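PDB 5ENU: alkyl hydroperoxide reductase/ Thiol specific antioxidant/ Mal allergen from Burkholderia ambifaria, which probably reduces hydrogen peroxide and organic hydroperoxides through a reactive cysteine thiol, as a peroxiredoxin built on the thioredoxin fold. Local coordinates for residues P18-P23 and A107-I112; T53-Q58 and P148-D153; R60-K65 and D153-V158; S128-D133 and R139-G144. All coordinates share one frame; numbering follows the deposited sequence.

How the interactions relate
From the N terminus, residues 18-23 come first and close a long loop on 107-112 at the end of a short helix, forming interaction 1. Within that loop lies helix 50-68, whose residues 53-58 and then 60-65 wait for helix 150-160 near the C terminus, so interactions 2 and 3 both cross interaction 1. They also cross each other, running on side by side along the same helix pair and sharing D153. Interaction 4 is a short-range hairpin that begins after interaction 1 has closed and lies within the loops of interactions 2 and 3. The S128, F130 and R143 face meets interaction 1, while T129, L131, Q140 and W142 face helix 150-160.

Interaction 1. Residues P18-P23 and A107-I112; sequences PDFTAP and ALFDVI
The rings of F20 and F109 meet at about a right angle. F20 CE2 arrives at the edge of the F109 ring, near its plane, and lies 4.0 Å from F109 CE1. Seen from F20, both F109 CE1 and L108 CD2 approach obliquely. L108 divides its two methyls between two partners: CD2 rests 3.9 Å from F20 CD2, and CD1 lies 3.9 Å from P18 CG, beside the proline ring. With chi1 at 175°, which carries CG to the side away from the amide nitrogen, the leucine reaches outward from the last helical turn and fills the angle between P18 and F20. F20 holds its ring between its own N and carbonyl carbon (chi1 61°), which turns the phenyl toward the helix. The contact is wholly apolar, so bulky hydrocarbon side chains suit a place that is largely buried. Just beyond F109, D110, with positive phi, leaves the helical path in a Schellman motif. The N-terminal segment thus covers the end of helix 104-109, F20 also touching L105 of that helix and L41 of strand 38-43, while F109 packs onward against F43 and against F130 of strand 120-132.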
loop_
_atom_site.group_PDB
_atom_site.type_symbol
_atom_site.label_atom_id
_atom_site.label_comp_id
_atom_site.label_asym_id
_atom_site.label_seq_id
_atom_site.Cartn_x
_atom_site.Cartn_y
_atom_site.Cartn_z
ATOM N N PRO A 18 0.873 -7.860 -11.998
ATOM C CA PRO A 18 -0.078 -8.977 -12.077
ATOM C C PRO A 18 -1.382 -8.671 -11.340
ATOM O O PRO A 18 -1.384 -8.040 -10.281
ATOM C CB PRO A 18 0.691 -10.119 -11.397
ATOM C CG PRO A 18 2.166 -9.779 -11.659
ATOM C CD PRO A 18 2.177 -8.284 -11.451
ATOM N N ASP A 19 -2.512 -9.090 -11.926
ATOM C CA ASP A 19 -3.817 -8.828 -11.314
ATOM C C ASP A 19 -3.956 -9.625 -10.016
ATOM O O ASP A 19 -3.516 -10.775 -9.928
ATOM C CB ASP A 19 -4.969 -9.171 -12.282
ATOM C CG ASP A 19 -6.373 -8.788 -11.726
ATOM O OD1 ASP A 19 -6.602 -7.653 -11.229
ATOM O OD2 ASP A 19 -7.282 -9.644 -11.778
ATOM N N PHE A 20 -4.562 -8.994 -9.005
ATOM C CA PHE A 20 -4.765 -9.551 -7.677
ATOM C C PHE A 20 -6.138 -9.132 -7.170
ATOM O O PHE A 20 -6.700 -8.131 -7.621
ATOM C CB PHE A 20 -3.661 -9.111 -6.695
ATOM C CG PHE A 20 -3.565 -7.611 -6.479
ATOM C CD1 PHE A 20 -4.436 -6.953 -5.613
ATOM C CD2 PHE A 20 -2.564 -6.866 -7.109
ATOM C CE1 PHE A 20 -4.333 -5.582 -5.390
ATOM C CE2 PHE A 20 -2.448 -5.490 -6.893
ATOM C CZ PHE A 20 -3.343 -4.846 -6.034
ATOM N N THR A 21 -6.650 -9.888 -6.193
ATOM C CA THR A 21 -7.865 -9.547 -5.462
ATOM C C THR A 21 -7.624 -9.852 -3.994
ATOM O O THR A 21 -6.989 -10.853 -3.669
ATOM C CB THR A 21 -9.057 -10.363 -5.970
ATOM O OG1 THR A 21 -9.164 -10.204 -7.391
ATOM C CG2 THR A 21 -10.330 -9.882 -5.354
ATOM N N ALA A 22 -8.110 -8.995 -3.101
ATOM C CA ALA A 22 -7.813 -9.186 -1.688
ATOM C C ALA A 22 -8.944 -8.614 -0.846
ATOM O O ALA A 22 -9.651 -7.689 -1.278
ATOM C CB ALA A 22 -6.489 -8.515 -1.296
ATOM N N PRO A 23 -9.112 -9.112 0.384
ATOM C CA PRO A 23 -10.132 -8.554 1.276
ATOM C C PRO A 23 -9.735 -7.153 1.727
ATOM O O PRO A 23 -8.559 -6.842 1.937
ATOM C CB PRO A 23 -10.137 -9.529 2.465
ATOM C CG PRO A 23 -9.369 -10.740 1.992
ATOM C CD PRO A 23 -8.386 -10.227 1.010
ATOM N N ALA A 107 3.982 -10.852 -0.768
ATOM C CA ALA A 107 4.842 -11.694 -1.588
ATOM C C ALA A 107 4.967 -11.123 -2.995
ATOM O O ALA A 107 6.071 -11.040 -3.546
ATOM C CB ALA A 107 4.263 -13.101 -1.631
ATOM N N LEU A 108 3.840 -10.716 -3.590
ATOM C CA LEU A 108 3.841 -10.182 -4.949
ATOM C C LEU A 108 4.714 -8.930 -5.058
ATOM O O LEU A 108 5.462 -8.766 -6.031
ATOM C CB LEU A 108 2.407 -9.889 -5.384
ATOM C CG LEU A 108 2.214 -9.220 -6.751
ATOM C CD1 LEU A 108 2.855 -10.055 -7.847
ATOM C CD2 LEU A 108 0.719 -8.989 -6.996
ATOM N N PHE A 109 4.635 -8.037 -4.075
ATOM C CA PHE A 109 5.392 -6.788 -4.071
ATOM C C PHE A 109 6.743 -6.914 -3.391
ATOM O O PHE A 109 7.512 -5.948 -3.387
ATOM C CB PHE A 109 4.550 -5.653 -3.485
ATOM C CG PHE A 109 3.482 -5.179 -4.431
ATOM C CD1 PHE A 109 2.279 -5.877 -4.561
ATOM C CD2 PHE A 109 3.694 -4.045 -5.218
ATOM C CE1 PHE A 109 1.308 -5.448 -5.471
ATOM C CE2 PHE A 109 2.729 -3.612 -6.128
ATOM C CZ PHE A 109 1.531 -4.314 -6.260
ATOM N N ASP A 110 7.038 -8.086 -2.829
ATOM C CA ASP A 110 8.358 -8.417 -2.295
ATOM C C ASP A 110 8.766 -7.481 -1.151
ATOM O O ASP A 110 9.885 -6.968 -1.100
ATOM C CB ASP A 110 9.421 -8.503 -3.401
ATOM C CG ASP A 110 10.659 -9.238 -2.950
ATOM O OD1 ASP A 110 10.564 -10.115 -2.058
ATOM O OD2 ASP A 110 11.734 -8.925 -3.492
ATOM N N VAL A 111 7.848 -7.284 -0.199
ATOM C CA VAL A 111 8.088 -6.377 0.928
ATOM C C VAL A 111 8.406 -7.097 2.232
ATOM O O VAL A 111 8.630 -6.426 3.247
ATOM C CB VAL A 111 6.928 -5.375 1.143
ATOM C CG1 VAL A 111 6.688 -4.527 -0.102
ATOM C CG2 VAL A 111 5.645 -6.104 1.563
ATOM N N ILE A 112 8.414 -8.430 2.257
ATOM C CA ILE A 112 8.700 -9.128 3.506
ATOM C C ILE A 112 10.181 -8.982 3.837
ATOM O O ILE A 112 11.049 -9.108 2.961
ATOM C CB ILE A 112 8.289 -10.611 3.414
ATOM C CG1 ILE A 112 6.781 -10.764 3.201
ATOM C CG2 ILE A 112 8.802 -11.424 4.639
ATOM C CD1 ILE A 112 5.908 -10.270 4.368
#

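Interaction 2. Residues T53-Q58 and P148-D153; sequences TTEGLQ and PGHVDD
H150, which follows the N-cap residue G149 and opens helix 150-160, meets E55 with the edge of its imidazole. H150 CD2 lies 3.7 Å from E55 OE2, which sits near the ring plane, while the carboxylate itself is turned 67° away from that plane. OE2 thus meets a ring carbon and stands too far from NE2 for a bond; the polar ends are engaged elsewhere, E55 OE1 in a salt bridge with R127 and H150 NE2 in a hydrogen bond with T129 OG1. The glutamate gets there on an extended chain, its CG trans to the amide nitrogen (chi1 -171°), long enough to span the gap between the helices. V151 comes next and supplies most of the close packing. Its CG2 lies 3.8 Å from Q58 CB, and its CG1 lies 3.7 Å from Q58 O, so the two branches of the valine press on one residue of the facing helix. A short branched side chain suits this place, where the backbones come within 6.5 Å at the CA atoms of Q58 and V151. The amide of V151 belongs to the first helical turn, and a water takes its hydrogen at 3.0 Å from V151 N while donating to Q58 OE1 at 2.6 Å. Q58 thus combines an apolar CB with a polar end that holds the bridging water. Such packing of the C-terminal helix on the long helix is characteristic of the thioredoxin fold; in peroxiredoxins the start of the long helix carries the peroxidatic cysteine, and R127 is probably the family's active-site arginine, with E55 in its second shell.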
loop_
_atom_site.group_PDB
_atom_site.type_symbol
_atom_site.label_atom_id
_atom_site.label_comp_id
_atom_site.label_asym_id
_atom_site.label_seq_id
_atom_site.Cartn_x
_atom_site.Cartn_y
_atom_site.Cartn_z
ATOM N N THR A 53 0.434 5.220 11.902
ATOM C CA THR A 53 -0.622 6.187 12.158
ATOM C C THR A 53 -0.313 7.510 11.460
ATOM O O THR A 53 -1.163 8.074 10.762
ATOM C CB THR A 53 -0.781 6.366 13.673
ATOM O OG1 THR A 53 -1.179 5.121 14.256
ATOM C CG2 THR A 53 -1.814 7.455 13.999
ATOM N N THR A 54 0.917 8.009 11.607
ATOM C CA THR A 54 1.285 9.255 10.932
ATOM C C THR A 54 1.143 9.115 9.417
ATOM O O THR A 54 0.595 10.003 8.751
ATOM C CB THR A 54 2.714 9.659 11.300
ATOM O OG1 THR A 54 2.803 9.845 12.721
ATOM C CG2 THR A 54 3.117 10.954 10.592
ATOM N N GLU A 55 1.634 8.004 8.851
ATOM C CA GLU A 55 1.524 7.812 7.409
ATOM C C GLU A 55 0.066 7.845 6.949
ATOM O O GLU A 55 -0.274 8.518 5.969
ATOM C CB GLU A 55 2.218 6.512 6.992
ATOM C CG GLU A 55 2.314 6.371 5.477
ATOM C CD GLU A 55 3.087 5.157 4.993
ATOM O OE1 GLU A 55 3.298 4.217 5.785
ATOM O OE2 GLU A 55 3.477 5.169 3.789
ATOM N N GLY A 56 -0.803 7.119 7.643
ATOM C CA GLY A 56 -2.217 7.131 7.287
ATOM C C GLY A 56 -2.837 8.516 7.387
ATOM O O GLY A 56 -3.566 8.945 6.484
ATOM N N LEU A 57 -2.528 9.251 8.467
ATOM C CA LEU A 57 -3.063 10.604 8.645
ATOM C C LEU A 57 -2.548 11.562 7.583
ATOM O O LEU A 57 -3.285 12.462 7.156
ATOM C CB LEU A 57 -2.718 11.123 10.043
ATOM C CG LEU A 57 -3.531 10.457 11.167
ATOM C CD1 LEU A 57 -3.034 10.949 12.508
ATOM C CD2 LEU A 57 -5.013 10.727 11.028
ATOM N N GLN A 58 -1.301 11.376 7.123
ATOM C CA GLN A 58 -0.768 12.284 6.114
ATOM C C GLN A 58 -1.365 11.994 4.740
ATOM O O GLN A 58 -1.676 12.928 3.987
ATOM C CB GLN A 58 0.772 12.269 6.143
ATOM C CG GLN A 58 1.287 13.001 7.404
ATOM C CD GLN A 58 2.797 13.053 7.538
ATOM O OE1 GLN A 58 3.505 12.192 7.046
ATOM N NE2 GLN A 58 3.288 14.055 8.254
ATOM N N PRO A 148 8.552 10.748 7.212
ATOM C CA PRO A 148 8.617 12.192 6.935
ATOM C C PRO A 148 8.960 12.497 5.487
ATOM O O PRO A 148 9.915 11.947 4.928
ATOM C CB PRO A 148 9.706 12.688 7.891
ATOM C CG PRO A 148 9.611 11.775 9.063
ATOM C CD PRO A 148 9.340 10.407 8.417
ATOM N N GLY A 149 8.147 13.358 4.865
ATOM C CA GLY A 149 8.339 13.760 3.483
ATOM C C GLY A 149 7.764 12.806 2.454
ATOM O O GLY A 149 7.625 13.191 1.278
ATOM N N HIS A 150 7.381 11.593 2.861
ATOM C CA HIS A 150 7.041 10.550 1.904
ATOM C C HIS A 150 5.735 10.831 1.162
ATOM O O HIS A 150 5.690 10.738 -0.070
ATOM C CB HIS A 150 6.990 9.175 2.574
ATOM C CG HIS A 150 6.659 8.074 1.617
ATOM N ND1 HIS A 150 7.408 7.836 0.477
ATOM C CD2 HIS A 150 5.685 7.134 1.632
ATOM C CE1 HIS A 150 6.880 6.818 -0.181
ATOM N NE2 HIS A 150 5.837 6.372 0.501
ATOM N N VAL A 151 4.661 11.183 1.878
ATOM C CA VAL A 151 3.399 11.461 1.196
ATOM C C VAL A 151 3.554 12.620 0.222
ATOM O O VAL A 151 3.006 12.587 -0.892
ATOM C CB VAL A 151 2.266 11.687 2.217
ATOM C CG1 VAL A 151 0.952 12.041 1.522
ATOM C CG2 VAL A 151 2.079 10.437 3.066
ATOM N N ASP A 152 4.321 13.650 0.604
ATOM C CA ASP A 152 4.591 14.763 -0.317
ATOM C C ASP A 152 5.251 14.261 -1.598
ATOM O O ASP A 152 4.890 14.679 -2.704
ATOM C CB ASP A 152 5.536 15.778 0.341
ATOM C CG ASP A 152 4.876 16.602 1.441
ATOM O OD1 ASP A 152 5.628 17.199 2.245
ATOM O OD2 ASP A 152 3.632 16.682 1.498
ATOM N N ASP A 153 6.257 13.383 -1.457
ATOM C CA ASP A 153 6.946 12.838 -2.620
ATOM C C ASP A 153 5.996 12.025 -3.489
ATOM O O ASP A 153 6.054 12.103 -4.722
ATOM C CB ASP A 153 8.111 11.944 -2.173
ATOM C CG ASP A 153 9.236 12.715 -1.490
ATOM O OD1 ASP A 153 9.329 13.949 -1.653
ATOM O OD2 ASP A 153 10.068 12.067 -0.811
HETATM O O HOH W 1 4.742 11.623 4.853
#

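Interaction 3. Residues R60-K65 and D153-V158; sequences RELYPK and DVLSAV
L155 CD2 meets L62 CD1 at 4.2 Å, the two leucine side chains crossing at about a right angle, so that methyl meets methyl without the chains lying alongside each other. In this apolar contact L155 acts for helix 150-160, and its chi1 of 179° swings CG to the far side of CB from the amide nitrogen, projecting the isobutyl group straight across to the facing helix. The second kind of contact is with the aliphatic part of a lysine. L155 CD2 also sits 3.9 Å from K65 CD and equally far from K65 CB, touching the methylene chain at two places, while L155 CD1 reaches the lysine backbone, 4.0 Å from K65 C. The lysine runs extended as far as CE and then bends at its last torsion (chi4 -61°), and its ammonium end leads away from the leucine. A lysine suits this exposed margin because its methylenes can cover a hydrophobic neighbour while the charge stays clear of it. Backbone bonding within residues 60-65 of helix 50-68 is less regular: P64 has no N-H to give, K65 N makes only a weak bond to L62 O, three residues back, and the helix kinks here. In the same seam F66 packs on V154, L155 and V158, continuing the apolar surface between helices 50-68 and 150-160, while L62 also touches V151 and D152. Since only dispersion forces and the burial of hydrocarbon join these two segments, nothing directional fixes the helices' rotation at this point, and shape and solvent exclusion do the work.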
loop_
_atom_site.group_PDB
_atom_site.type_symbol
_atom_site.label_atom_id
_atom_site.label_comp_id
_atom_site.label_asym_id
_atom_site.label_seq_id
_atom_site.Cartn_x
_atom_site.Cartn_y
_atom_site.Cartn_z
ATOM N N ARG A 60 -4.388 10.877 4.476
ATOM C CA ARG A 60 -5.726 11.444 4.663
ATOM C C ARG A 60 -5.735 12.944 4.393
ATOM O O ARG A 60 -6.627 13.461 3.705
ATOM C CB ARG A 60 -6.219 11.171 6.085
ATOM C CG ARG A 60 -7.452 11.954 6.464
ATOM C CD ARG A 60 -7.866 11.548 7.844
ATOM N NE ARG A 60 -9.100 12.205 8.263
ATOM C CZ ARG A 60 -9.128 13.332 8.959
ATOM N NH1 ARG A 60 -10.291 13.878 9.324
ATOM N NH2 ARG A 60 -7.981 13.907 9.302
ATOM N N GLU A 61 -4.754 13.665 4.949
ATOM C CA GLU A 61 -4.740 15.118 4.834
ATOM C C GLU A 61 -4.646 15.565 3.383
ATOM O O GLU A 61 -5.268 16.559 2.986
ATOM C CB GLU A 61 -3.564 15.669 5.635
ATOM C CG GLU A 61 -3.412 17.165 5.550
ATOM C CD GLU A 61 -2.170 17.646 6.279
ATOM O OE1 GLU A 61 -2.226 18.732 6.887
ATOM O OE2 GLU A 61 -1.141 16.931 6.251
ATOM N N LEU A 62 -3.875 14.846 2.573
ATOM C CA LEU A 62 -3.694 15.204 1.175
ATOM C C LEU A 62 -4.608 14.440 0.229
ATOM O O LEU A 62 -4.529 14.652 -0.988
ATOM C CB LEU A 62 -2.225 15.043 0.766
ATOM C CG LEU A 62 -1.292 16.095 1.379
ATOM C CD1 LEU A 62 0.161 15.825 1.047
ATOM C CD2 LEU A 62 -1.698 17.476 0.900
ATOM N N TYR A 63 -5.500 13.603 0.757
ATOM C CA TYR A 63 -6.388 12.793 -0.079
ATOM C C TYR A 63 -7.113 13.578 -1.169
ATOM O O TYR A 63 -7.153 13.102 -2.316
ATOM C CB TYR A 63 -7.356 12.001 0.811
ATOM C CG TYR A 63 -8.161 10.978 0.050
ATOM C CD1 TYR A 63 -7.537 9.857 -0.490
ATOM C CD2 TYR A 63 -9.531 11.122 -0.123
ATOM C CE1 TYR A 63 -8.241 8.904 -1.176
ATOM C CE2 TYR A 63 -10.269 10.145 -0.820
ATOM C CZ TYR A 63 -9.602 9.044 -1.343
ATOM O OH TYR A 63 -10.284 8.058 -2.045
ATOM N N PRO A 64 -7.696 14.754 -0.904
ATOM C CA PRO A 64 -8.385 15.474 -1.990
ATOM C C PRO A 64 -7.467 15.809 -3.142
ATOM O O PRO A 64 -7.911 15.811 -4.301
ATOM C CB PRO A 64 -8.911 16.745 -1.303
ATOM C CG PRO A 64 -8.973 16.390 0.146
ATOM C CD PRO A 64 -7.815 15.474 0.379
ATOM N N LYS A 65 -6.186 16.074 -2.860
ATOM C CA LYS A 65 -5.258 16.381 -3.944
ATOM C C LYS A 65 -4.918 15.133 -4.761
ATOM O O LYS A 65 -4.772 15.209 -5.987
ATOM C CB LYS A 65 -3.992 17.037 -3.399
ATOM C CG LYS A 65 -4.234 18.386 -2.752
ATOM C CD LYS A 65 -2.905 19.077 -2.480
ATOM C CE LYS A 65 -3.069 20.305 -1.610
ATOM N NZ LYS A 65 -3.945 21.300 -2.258
ATOM N N ASP A 153 6.257 13.383 -1.457
ATOM C CA ASP A 153 6.946 12.838 -2.620
ATOM C C ASP A 153 5.996 12.025 -3.489
ATOM O O ASP A 153 6.054 12.103 -4.722
ATOM C CB ASP A 153 8.111 11.944 -2.173
ATOM C CG ASP A 153 9.236 12.715 -1.490
ATOM O OD1 ASP A 153 9.329 13.949 -1.653
ATOM O OD2 ASP A 153 10.068 12.067 -0.811
ATOM N N VAL A 154 5.147 11.204 -2.872
ATOM C CA VAL A 154 4.226 10.396 -3.661
ATOM C C VAL A 154 3.233 11.290 -4.397
ATOM O O VAL A 154 2.930 11.055 -5.575
ATOM C CB VAL A 154 3.541 9.334 -2.786
ATOM C CG1 VAL A 154 2.541 8.504 -3.597
ATOM C CG2 VAL A 154 4.582 8.430 -2.144
ATOM N N LEU A 155 2.740 12.351 -3.737
ATOM C CA LEU A 155 1.806 13.249 -4.416
ATOM C C LEU A 155 2.477 13.925 -5.606
ATOM O O LEU A 155 1.885 14.025 -6.687
ATOM C CB LEU A 155 1.252 14.297 -3.453
ATOM C CG LEU A 155 0.277 15.308 -4.083
ATOM C CD1 LEU A 155 -0.958 14.661 -4.716
ATOM C CD2 LEU A 155 -0.126 16.376 -3.070
ATOM N N SER A 156 3.714 14.398 -5.428
ATOM C CA SER A 156 4.431 14.996 -6.550
ATOM C C SER A 156 4.540 14.011 -7.707
ATOM O O SER A 156 4.307 14.369 -8.864
ATOM C CB SER A 156 5.820 15.455 -6.102
ATOM O OG SER A 156 5.736 16.479 -5.127
ATOM N N ALA A 157 4.860 12.751 -7.411
ATOM C CA ALA A 157 4.991 11.762 -8.474
ATOM C C ALA A 157 3.653 11.520 -9.171
ATOM O O ALA A 157 3.596 11.452 -10.405
ATOM C CB ALA A 157 5.566 10.466 -7.890
ATOM N N VAL A 158 2.566 11.420 -8.398
ATOM C CA VAL A 158 1.232 11.263 -8.971
ATOM C C VAL A 158 0.915 12.422 -9.911
ATOM O O VAL A 158 0.397 12.230 -11.023
ATOM C CB VAL A 158 0.186 11.147 -7.846
ATOM C CG1 VAL A 158 -1.233 11.414 -8.360
ATOM C CG2 VAL A 158 0.256 9.753 -7.174
#

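Interaction 4. Residues S128-D133 and R139-G144; sequences STFLID and RQAWRG
T129 and W142 face each other as an antiparallel hydrogen-bonded pair, each amide giving its hydrogen to the other's carbonyl: T129 N to W142 O and W142 N to T129 O are both 2.9 Å. L131 N adds a nearly straight bond (175°) to Q140 O. On this face of the sheet the indole lies along the neighbouring strand with its edge inward, CZ3 3.8 Å from L131 CB and CE3 against T129, and Q140 NE2 lies above one face, displaced toward the rim. Tryptophan suits the place because one flat group spans two residues of the partner strand, and A157 of helix 150-160 also touches the indole. These strands form a beta hairpin of the central sheet, with a classic bulge where R139 and Q140 both face L131: R139 N bonds L131 O at 2.8 Å, whereas the bond from Q140 N to the same L131 O is weak. Toward the turn the contact becomes exposed. There R139, bent at chi2 and chi3, curls back so that its NH1 donates to the anti lone pair of D133 OD2 at 2.9 Å, with carboxylate and guanidinium planes 82° apart; D133 OD1 is engaged by the turn amides of D135 and V137. At the other end R143 is also solvent-exposed, and its extended chain lays one guanidinium face against the edge of F130, NH2 3.6 Å from CE1. A water donates to S128 OG and accepts from R143 NH1, which is also bonded to F109 O, while S128 OG is also hydrogen-bonded to E126 O.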
loop_
_atom_site.group_PDB
_atom_site.type_symbol
_atom_site.label_atom_id
_atom_site.label_comp_id
_atom_site.label_asym_id
_atom_site.label_seq_id
_atom_site.Cartn_x
_atom_site.Cartn_y
_atom_site.Cartn_z
ATOM N N SER A 128 6.872 0.406 2.369
ATOM C CA SER A 128 7.152 0.566 0.948
ATOM C C SER A 128 5.882 1.050 0.266
ATOM O O SER A 128 4.771 0.691 0.678
ATOM C CB SER A 128 7.572 -0.761 0.294
ATOM O OG SER A 128 8.663 -1.347 0.971
ATOM N N THR A 129 6.053 1.808 -0.820
ATOM C CA THR A 129 4.931 2.357 -1.582
ATOM C C THR A 129 5.161 2.134 -3.062
ATOM O O THR A 129 6.303 2.135 -3.525
ATOM C CB THR A 129 4.756 3.832 -1.271
ATOM O OG1 THR A 129 4.566 3.963 0.135
ATOM C CG2 THR A 129 3.576 4.459 -2.026
ATOM N N PHE A 130 4.063 1.939 -3.790
ATOM C CA PHE A 130 4.091 1.645 -5.216
ATOM C C PHE A 130 3.078 2.524 -5.926
ATOM O O PHE A 130 1.932 2.632 -5.487
ATOM C CB PHE A 130 3.765 0.169 -5.416
ATOM C CG PHE A 130 4.749 -0.725 -4.721
ATOM C CD1 PHE A 130 5.941 -1.090 -5.355
ATOM C CD2 PHE A 130 4.538 -1.135 -3.402
ATOM C CE1 PHE A 130 6.881 -1.881 -4.691
ATOM C CE2 PHE A 130 5.489 -1.915 -2.746
ATOM C CZ PHE A 130 6.647 -2.292 -3.400
ATOM N N LEU A 131 3.523 3.201 -6.971
ATOM C CA LEU A 131 2.670 4.036 -7.803
ATOM C C LEU A 131 2.425 3.290 -9.104
ATOM O O LEU A 131 3.362 3.054 -9.879
ATOM C CB LEU A 131 3.303 5.402 -8.056
ATOM C CG LEU A 131 2.591 6.296 -9.069
ATOM C CD1 LEU A 131 1.130 6.479 -8.687
ATOM C CD2 LEU A 131 3.289 7.647 -9.164
ATOM N N ILE A 132 1.173 2.903 -9.320
ATOM C CA ILE A 132 0.738 2.146 -10.485
ATOM C C ILE A 132 -0.144 3.078 -11.305
ATOM O O ILE A 132 -1.021 3.751 -10.748
ATOM C CB ILE A 132 -0.026 0.887 -10.034
ATOM C CG1 ILE A 132 0.876 -0.021 -9.183
ATOM C CG2 ILE A 132 -0.618 0.150 -11.231
ATOM C CD1 ILE A 132 0.120 -1.044 -8.372
ATOM N N ASP A 133 0.093 3.153 -12.613
ATOM C CA ASP A 133 -0.671 4.097 -13.426
ATOM C C ASP A 133 -2.031 3.532 -13.838
ATOM O O ASP A 133 -2.406 2.402 -13.499
ATOM C CB ASP A 133 0.158 4.652 -14.590
ATOM C CG ASP A 133 0.464 3.623 -15.671
ATOM O OD1 ASP A 133 -0.156 2.529 -15.713
ATOM O OD2 ASP A 133 1.314 3.953 -16.538
ATOM N N ARG A 139 5.024 2.302 -12.009
ATOM C CA ARG A 139 5.785 3.458 -12.472
ATOM C C ARG A 139 6.887 3.851 -11.507
ATOM O O ARG A 139 7.924 4.368 -11.939
ATOM C CB ARG A 139 4.859 4.665 -12.692
ATOM C CG ARG A 139 3.753 4.416 -13.721
ATOM C CD ARG A 139 4.298 4.163 -15.112
ATOM N NE ARG A 139 4.999 5.339 -15.601
ATOM C CZ ARG A 139 4.428 6.326 -16.288
ATOM N NH1 ARG A 139 3.125 6.280 -16.599
ATOM N NH2 ARG A 139 5.154 7.376 -16.661
ATOM N N GLN A 140 6.689 3.623 -10.211
ATOM C CA GLN A 140 7.701 4.005 -9.245
ATOM C C GLN A 140 7.513 3.172 -7.983
ATOM O O GLN A 140 6.376 2.859 -7.593
ATOM C CB GLN A 140 7.605 5.500 -8.940
ATOM C CG GLN A 140 8.699 5.996 -8.028
ATOM C CD GLN A 140 8.860 7.507 -8.073
ATOM O OE1 GLN A 140 8.117 8.226 -8.778
ATOM N NE2 GLN A 140 9.823 8.008 -7.302
ATOM N N ALA A 141 8.631 2.817 -7.354
ATOM C CA ALA A 141 8.652 2.120 -6.080
ATOM C C ALA A 141 9.489 2.923 -5.102
ATOM O O ALA A 141 10.496 3.534 -5.482
ATOM C CB ALA A 141 9.272 0.725 -6.223
ATOM N N TRP A 142 9.069 2.916 -3.838
ATOM C CA TRP A 142 9.849 3.489 -2.746
ATOM C C TRP A 142 9.946 2.390 -1.695
ATOM O O TRP A 142 8.930 2.043 -1.089
ATOM C CB TRP A 142 9.090 4.662 -2.129
ATOM C CG TRP A 142 8.868 5.892 -2.975
ATOM C CD1 TRP A 142 9.575 7.063 -2.908
ATOM C CD2 TRP A 142 7.791 6.123 -3.906
ATOM N NE1 TRP A 142 9.026 7.989 -3.767
ATOM C CE2 TRP A 142 7.932 7.441 -4.390
ATOM C CE3 TRP A 142 6.728 5.333 -4.387
ATOM C CZ2 TRP A 142 7.058 8.004 -5.341
ATOM C CZ3 TRP A 142 5.848 5.895 -5.335
ATOM C CH2 TRP A 142 6.027 7.220 -5.807
ATOM N N ARG A 143 11.131 1.824 -1.480
ATOM C CA ARG A 143 11.253 0.682 -0.572
ATOM C C ARG A 143 11.974 1.066 0.714
ATOM O O ARG A 143 13.004 1.753 0.676
ATOM C CB ARG A 143 11.957 -0.494 -1.251
ATOM C CG ARG A 143 11.159 -1.043 -2.434
ATOM C CD ARG A 143 11.828 -2.302 -3.010
ATOM N NE ARG A 143 11.068 -2.934 -4.100
ATOM C CZ ARG A 143 10.117 -3.855 -3.926
ATOM N NH1 ARG A 143 9.772 -4.255 -2.700
ATOM N NH2 ARG A 143 9.477 -4.365 -4.976
ATOM N N GLY A 144 11.423 0.640 1.849
ATOM C CA GLY A 144 12.099 0.924 3.107
ATOM C C GLY A 144 12.210 2.408 3.388
ATOM O O GLY A 144 13.221 2.872 3.926
HETATM O O HOH W 2 10.322 -3.442 0.061
#